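Local coordinates for protein ribokinase (Staphylococcus aureus, PDB 3RY7) that phosphorylates D-ribose at O-5 in a reaction that needs ATP and magnesium, feeding nucleotide and amino-acid synthesis and the pentose phosphate pathway, at residues A274-F277 against G278-S282; A246-T249 against T250-D254; I257-F260 against V261-L264. All blocks are in the same frame, centred on the assembly; numbering follows the deposited sequence.

Contact 1 (A274-F277 against G278-S282); sequences AIDF and GNKAS
Asp276 and Lys280, one helical turn apart, form the charged pair of this contact. OD1 of Asp276 lies 3.4 Å from Lys280 NZ, a salt bridge at the long end of the range, and is a little closer, at 3.2 Å, to Lys280 CE, so the lysine comes past the carboxylate with its last methylene as much as with its ammonium. The lysine reaches this far because its chain is extended beyond CG. The other carboxylate oxygen, OD2, is hydrogen-bonded to Tyr242, which gives each oxygen a partner of its own.

The backbone bonds are those of a regular alpha-helix. Gly278 N donates to Ala274 O, Asn279 N to Ile275 O at 3.0 Å, and Lys280 N to Asp276 O; Ala281 N gives Phe277 O the straightest of the four, 174° at the hydrogen. All belong to helix 271-283 of the ribokinase (PfkB) fold, and Asn279 on it is assigned to the ATP site.

Asn279 turns its amide back over the preceding turn. With CG anti to its own carbonyl carbon (chi1 -83°), it runs alongside Ile275, and ND2 lies 3.7 Å from Ile275 CG2. ND2 is also 3.3 Å from Ile275 O, but the angle is too poor for a bond; its hydrogen bond goes to Thr228 OG1, which ties the helix to strand 228-231.

Ile275 packs on Phe260 of helix 252-263 and on Phe230, while the methyl of Ala281 sits 3.7 Å from Phe277 O and packs on Ala259. With CG anti to its backbone N (chi1 -178°), Phe277 presents its ring to Arg263 in a cation-pi contact and packs, like Ala281, against Val301 of the second subunit.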
loop_
_atom_site.group_PDB
_atom_site.type_symbol
_atom_site.label_atom_id
_atom_site.label_comp_id
_atom_site.label_asym_id
_atom_site.label_seq_id
_atom_site.Cartn_x
_atom_site.Cartn_y
_atom_site.Cartn_z
ATOM N N ALA A 274 -22.000 -14.782 5.780
ATOM C CA ALA A 274 -21.696 -13.942 4.632
ATOM C C ALA A 274 -21.333 -12.527 5.077
ATOM O O ALA A 274 -20.432 -11.908 4.526
ATOM C CB ALA A 274 -22.885 -13.924 3.636
ATOM N N ILE A 275 -22.029 -12.015 6.082
ATOM C CA ILE A 275 -21.727 -10.685 6.600
ATOM C C ILE A 275 -20.358 -10.635 7.297
ATOM O O ILE A 275 -19.650 -9.615 7.244
ATOM C CB ILE A 275 -22.840 -10.193 7.538
ATOM C CG1 ILE A 275 -24.111 -9.913 6.718
ATOM C CG2 ILE A 275 -22.387 -8.958 8.311
ATOM C CD1 ILE A 275 -25.268 -9.394 7.534
ATOM N N ASP A 276 -19.993 -11.750 7.930
ATOM C CA ASP A 276 -18.691 -11.897 8.570
ATOM C C ASP A 276 -17.575 -11.845 7.529
ATOM O O ASP A 276 -16.628 -11.060 7.642
ATOM C CB ASP A 276 -18.618 -13.225 9.324
ATOM C CG ASP A 276 -17.267 -13.439 9.979
ATOM O OD1 ASP A 276 -16.513 -14.349 9.553
ATOM O OD2 ASP A 276 -16.957 -12.667 10.906
ATOM N N PHE A 277 -17.701 -12.706 6.524
ATOM C CA PHE A 277 -16.785 -12.738 5.393
ATOM C C PHE A 277 -16.658 -11.380 4.695
ATOM O O PHE A 277 -15.561 -10.983 4.303
ATOM C CB PHE A 277 -17.255 -13.778 4.394
ATOM C CG PHE A 277 -16.349 -13.940 3.207
ATOM C CD1 PHE A 277 -15.307 -14.864 3.233
ATOM C CD2 PHE A 277 -16.553 -13.197 2.051
ATOM C CE1 PHE A 277 -14.471 -15.035 2.132
ATOM C CE2 PHE A 277 -15.725 -13.362 0.945
ATOM C CZ PHE A 277 -14.683 -14.287 0.988
ATOM N N GLY A 278 -17.779 -10.680 4.539
ATOM C CA GLY A 278 -17.775 -9.357 3.939
ATOM C C GLY A 278 -16.989 -8.373 4.787
ATOM O O GLY A 278 -16.255 -7.528 4.272
ATOM N N ASN A 279 -17.160 -8.469 6.101
ATOM C CA ASN A 279 -16.449 -7.594 7.019
ATOM C C ASN A 279 -14.952 -7.923 7.071
ATOM O O ASN A 279 -14.129 -7.029 7.273
ATOM C CB ASN A 279 -17.089 -7.616 8.410
ATOM C CG ASN A 279 -18.289 -6.670 8.521
ATOM O OD1 ASN A 279 -18.294 -5.574 7.949
ATOM N ND2 ASN A 279 -19.308 -7.091 9.274
ATOM N N LYS A 280 -14.604 -9.195 6.858
ATOM C CA LYS A 280 -13.201 -9.578 6.723
ATOM C C LYS A 280 -12.597 -8.895 5.505
ATOM O O LYS A 280 -11.662 -8.092 5.629
ATOM C CB LYS A 280 -13.029 -11.096 6.598
ATOM C CG LYS A 280 -13.027 -11.844 7.930
ATOM C CD LYS A 280 -13.010 -13.351 7.712
ATOM C CE LYS A 280 -13.363 -14.113 8.991
ATOM N NZ LYS A 280 -13.454 -15.594 8.769
ATOM N N ALA A 281 -13.142 -9.215 4.332
ATOM C CA ALA A 281 -12.660 -8.655 3.076
ATOM C C ALA A 281 -12.451 -7.163 3.228
ATOM O O ALA A 281 -11.395 -6.637 2.892
ATOM C CB ALA A 281 -13.639 -8.944 1.960
ATOM N N SER A 282 -13.453 -6.489 3.776
ATOM C CA SER A 282 -13.393 -5.047 3.976
ATOM C C SER A 282 -12.211 -4.577 4.854
ATOM O O SER A 282 -11.642 -3.504 4.614
ATOM C CB SER A 282 -14.711 -4.558 4.566
ATOM O OG SER A 282 -14.682 -3.172 4.784
#

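Contact 2 (A246-T249 against T250-D254); sequences AIDT and TAAGD
Asp248 lays its carboxylate across the start of helix 252-263 and collects several of the amides there. OD1 accepts two: Ala252 N at 2.9 Å, on the syn lone pair, and Thr250 N at 3.1 Å, which meets the oxygen nearly along its C-O axis. OD2 faces Gly253 N in a straight but very short contact, modelled at 2.4 Å, a length best not taken literally. Having CG anti to the backbone N (chi1 -169°) carries the carboxylate forward, over the turn made by Thr250 and Ala251.

Two waters extend this network. Water 1 donates to OD2 of Asp248 and accepts from Asp254 N at 2.8 Å; water 2 donates to OD1 and accepts from Ala251 N. A third, water 3, accepts from Thr249 N and lies 2.6 Å from Thr250 OG1, a hydroxyl that is also hydrogen-bonded to Thr285.

Packing is slight by comparison. The methyl of Ala252 rests 3.5 Å from Asp248 OD1, Thr250 leans on Val286, and Ala251 touches Ala291 of the second subunit.

This turn and the first residues of the helix belong to two sites: Asp248 and Thr250 are assigned to potassium binding, Gly253 and Asp254 to ATP, with Asp254 also the proton acceptor, its carboxylate held by Gln46 and Asn45. Amides gathered at a helix start make a place for negative charge, as in the anion hole of PfkB kinases. Asp248 holds some of the amides that probably form that hole, directly or through water, so a cation bound beside it could influence the hole's geometry, consistent with activation by monovalent cations.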
loop_
_atom_site.group_PDB
_atom_site.type_symbol
_atom_site.label_atom_id
_atom_site.label_comp_id
_atom_site.label_asym_id
_atom_site.label_seq_id
_atom_site.Cartn_x
_atom_site.Cartn_y
_atom_site.Cartn_z
ATOM N N ALA A 246 -13.150 5.443 10.079
ATOM C CA ALA A 246 -14.377 6.201 10.316
ATOM C C ALA A 246 -14.975 6.694 9.009
ATOM O O ALA A 246 -16.185 6.596 8.790
ATOM C CB ALA A 246 -14.110 7.370 11.249
ATOM N N ILE A 247 -14.120 7.242 8.155
ATOM C CA ILE A 247 -14.515 7.606 6.805
ATOM C C ILE A 247 -13.969 6.545 5.842
ATOM O O ILE A 247 -12.777 6.210 5.898
ATOM C CB ILE A 247 -13.992 9.014 6.426
ATOM C CG1 ILE A 247 -14.882 10.104 7.035
ATOM C CG2 ILE A 247 -13.964 9.194 4.915
ATOM C CD1 ILE A 247 -14.967 10.086 8.546
ATOM N N ASP A 248 -14.838 5.991 4.990
ATOM C CA ASP A 248 -14.391 5.026 3.979
ATOM C C ASP A 248 -13.557 5.728 2.914
ATOM O O ASP A 248 -14.001 6.686 2.271
ATOM C CB ASP A 248 -15.551 4.264 3.331
ATOM C CG ASP A 248 -15.072 3.086 2.479
ATOM O OD1 ASP A 248 -13.863 3.001 2.167
ATOM O OD2 ASP A 248 -15.904 2.227 2.123
ATOM N N THR A 249 -12.297 5.341 2.772
ATOM C CA THR A 249 -11.418 5.965 1.792
ATOM C C THR A 249 -10.624 4.954 1.056
ATOM O O THR A 249 -9.717 5.297 0.352
ATOM C CB THR A 249 -10.392 6.994 2.370
ATOM O OG1 THR A 249 -9.413 6.323 3.134
ATOM C CG2 THR A 249 -11.020 8.011 3.181
ATOM N N THR A 250 -10.991 3.707 1.218
ATOM C CA THR A 250 -10.266 2.601 0.620
ATOM C C THR A 250 -11.204 1.634 -0.114
ATOM O O THR A 250 -10.873 0.458 -0.299
ATOM C CB THR A 250 -9.546 1.836 1.728
ATOM O OG1 THR A 250 -10.473 1.603 2.802
ATOM C CG2 THR A 250 -8.392 2.672 2.274
ATOM N N ALA A 251 -12.374 2.123 -0.529
ATOM C CA ALA A 251 -13.384 1.255 -1.143
ATOM C C ALA A 251 -13.773 0.093 -0.227
ATOM O O ALA A 251 -14.019 -1.021 -0.704
ATOM C CB ALA A 251 -12.882 0.711 -2.475
ATOM N N ALA A 252 -13.802 0.342 1.084
ATOM C CA ALA A 252 -14.122 -0.702 2.057
ATOM C C ALA A 252 -15.597 -1.107 1.968
ATOM O O ALA A 252 -15.917 -2.289 1.970
ATOM C CB ALA A 252 -13.788 -0.231 3.470
ATOM N N GLY A 253 -16.478 -0.112 1.898
ATOM C CA GLY A 253 -17.913 -0.347 1.748
ATOM C C GLY A 253 -18.240 -1.219 0.546
ATOM O O GLY A 253 -19.014 -2.186 0.640
ATOM N N ASP A 254 -17.634 -0.886 -0.590
ATOM C CA ASP A 254 -17.906 -1.610 -1.827
ATOM C C ASP A 254 -17.321 -2.994 -1.756
ATOM O O ASP A 254 -17.892 -3.945 -2.290
ATOM C CB ASP A 254 -17.344 -0.854 -3.035
ATOM C CG ASP A 254 -18.052 0.461 -3.267
ATOM O OD1 ASP A 254 -19.283 0.531 -3.017
ATOM O OD2 ASP A 254 -17.378 1.424 -3.700
HETATM O O HOH W 1 -16.682 1.764 -0.604
HETATM O O HOH W 2 -13.196 4.459 -0.436
HETATM O O HOH W 3 -11.414 3.010 4.732
#

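Contact 3 (I257-F260 against V261-L264); sequences IGAF and VSRL
Leu264 runs along the flank of Phe260 and meets the far end of its ring: CZ of the phenylalanine is 3.9 Å from Leu264 CD1, and CG of the leucine is hardly farther. The neighbouring Val261 touches the ring nearer its root, with CG2 3.9 Å from Phe260 CD1. That methyl is anti to the valine's carbonyl carbon and beside its backbone N, which also brings Val261 CG2 within 3.3 Å of Ile257 O; toward Ile257 CG2 the packing is looser. Outside the two segments, Val261 and Leu264 meet Phe136 at strand 136-140.

Residues 257-263 form the C-terminal part of helix 252-263, and Leu264 follows it. In the ribokinase (PfkB) fold this helix packs against the large central sheet on one side and helix 271-283 on another. Ile257 and Val261 both rest on Val138 of that sheet, and Ser262 touches Phe277 of the neighbouring helix.

The backbone bonds change as the helix ends. Val261 N to Ile257 O is nearly straight, 172° at the hydrogen, and Ser262 N reaches Gly258 O at 3.0 Å. Arg263 N is then shared: its bond to Ala259 O is weak, and it also donates to Phe260 O from well above the carbonyl plane, 59° out of it. At Leu264 the helix stops, and its N adds another weak bond to Phe260 O.

One side-chain bond joins them. Ser262 OG, placed between its backbone N and carbonyl carbon (chi1 71°), folds back to donate to Ala259 O; the modelled 2.5 Å is doubtful and probably shorter than the real length. The guanidinium of Arg263 forms a weak, long ion pair with Asp273.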
loop_
_atom_site.group_PDB
_atom_site.type_symbol
_atom_site.label_atom_id
_atom_site.label_comp_id
_atom_site.label_asym_id
_atom_site.label_seq_id
_atom_site.Cartn_x
_atom_site.Cartn_y
_atom_site.Cartn_z
ATOM N N ILE A 257 -19.689 -5.237 0.196
ATOM C CA ILE A 257 -20.812 -5.677 -0.632
ATOM C C ILE A 257 -20.408 -6.758 -1.620
ATOM O O ILE A 257 -21.121 -7.746 -1.803
ATOM C CB ILE A 257 -21.452 -4.495 -1.372
ATOM C CG1 ILE A 257 -22.247 -3.663 -0.375
ATOM C CG2 ILE A 257 -22.358 -4.992 -2.478
ATOM C CD1 ILE A 257 -22.285 -2.217 -0.703
ATOM N N GLY A 258 -19.240 -6.592 -2.232
ATOM C CA GLY A 258 -18.798 -7.537 -3.234
ATOM C C GLY A 258 -18.607 -8.898 -2.616
ATOM O O GLY A 258 -19.034 -9.924 -3.161
ATOM N N ALA A 259 -17.964 -8.895 -1.450
ATOM C CA ALA A 259 -17.609 -10.133 -0.765
ATOM C C ALA A 259 -18.857 -10.773 -0.149
ATOM O O ALA A 259 -19.041 -11.986 -0.229
ATOM C CB ALA A 259 -16.548 -9.851 0.307
ATOM N N PHE A 260 -19.700 -9.936 0.457
ATOM C CA PHE A 260 -20.970 -10.370 1.033
ATOM C C PHE A 260 -21.721 -11.180 0.004
ATOM O O PHE A 260 -22.052 -12.340 0.239
ATOM C CB PHE A 260 -21.805 -9.158 1.477
ATOM C CG PHE A 260 -23.246 -9.486 1.808
ATOM C CD1 PHE A 260 -24.280 -9.042 0.985
ATOM C CD2 PHE A 260 -23.572 -10.216 2.943
ATOM C CE1 PHE A 260 -25.612 -9.324 1.289
ATOM C CE2 PHE A 260 -24.904 -10.510 3.247
ATOM C CZ PHE A 260 -25.922 -10.065 2.419
ATOM N N VAL A 261 -21.937 -10.582 -1.162
ATOM C CA VAL A 261 -22.658 -11.251 -2.241
ATOM C C VAL A 261 -21.946 -12.512 -2.769
ATOM O O VAL A 261 -22.609 -13.488 -3.142
ATOM C CB VAL A 261 -22.966 -10.271 -3.397
ATOM C CG1 VAL A 261 -23.564 -11.006 -4.575
ATOM C CG2 VAL A 261 -23.906 -9.193 -2.909
ATOM N N SER A 262 -20.610 -12.501 -2.797
ATOM C CA SER A 262 -19.854 -13.678 -3.242
ATOM C C SER A 262 -20.107 -14.900 -2.337
ATOM O O SER A 262 -20.046 -16.051 -2.777
ATOM C CB SER A 262 -18.346 -13.371 -3.282
ATOM O OG SER A 262 -17.788 -13.246 -1.974
ATOM N N ARG A 263 -20.408 -14.621 -1.075
ATOM C CA ARG A 263 -20.482 -15.636 -0.036
ATOM C C ARG A 263 -21.925 -16.084 0.257
ATOM O O ARG A 263 -22.149 -17.195 0.748
ATOM C CB ARG A 263 -19.811 -15.092 1.234
ATOM C CG ARG A 263 -19.961 -15.952 2.477
ATOM C CD ARG A 263 -19.528 -17.382 2.205
ATOM N NE ARG A 263 -18.108 -17.485 1.889
ATOM C CZ ARG A 263 -17.168 -17.799 2.780
ATOM N NH1 ARG A 263 -17.496 -18.033 4.051
ATOM N NH2 ARG A 263 -15.896 -17.882 2.393
ATOM N N LEU A 264 -22.895 -15.225 -0.056
ATOM C CA LEU A 264 -24.305 -15.496 0.242
ATOM C C LEU A 264 -24.830 -16.704 -0.512
ATOM O O LEU A 264 -24.695 -16.784 -1.735
ATOM C CB LEU A 264 -25.170 -14.302 -0.143
ATOM C CG LEU A 264 -26.144 -13.759 0.901
ATOM C CD1 LEU A 264 -27.274 -13.021 0.208
ATOM C CD2 LEU A 264 -26.685 -14.843 1.823
#

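Overall arrangement
Contacts 1 and 3 are buried and lie on neighbouring helices, 271-283 and 252-263, their centres about 8 Å apart; among the places where they meet, the backbone of Ala274 packs on the side chain of Arg263. Contact 2 is at the surface, at the other end of helix 252-263 and about 16 Å from contact 3, centre to centre. Its chemistry is carboxylate, amide and water, whereas contact 3 joins apolar side chains to the weakening backbone bonds of a helix end and contact 1 adds a salt bridge to regular helix bonding. Ser282 OG, within hydrogen-bonding distance of Ala252 O, joins contacts 1 and 2, and both reach the second subunit.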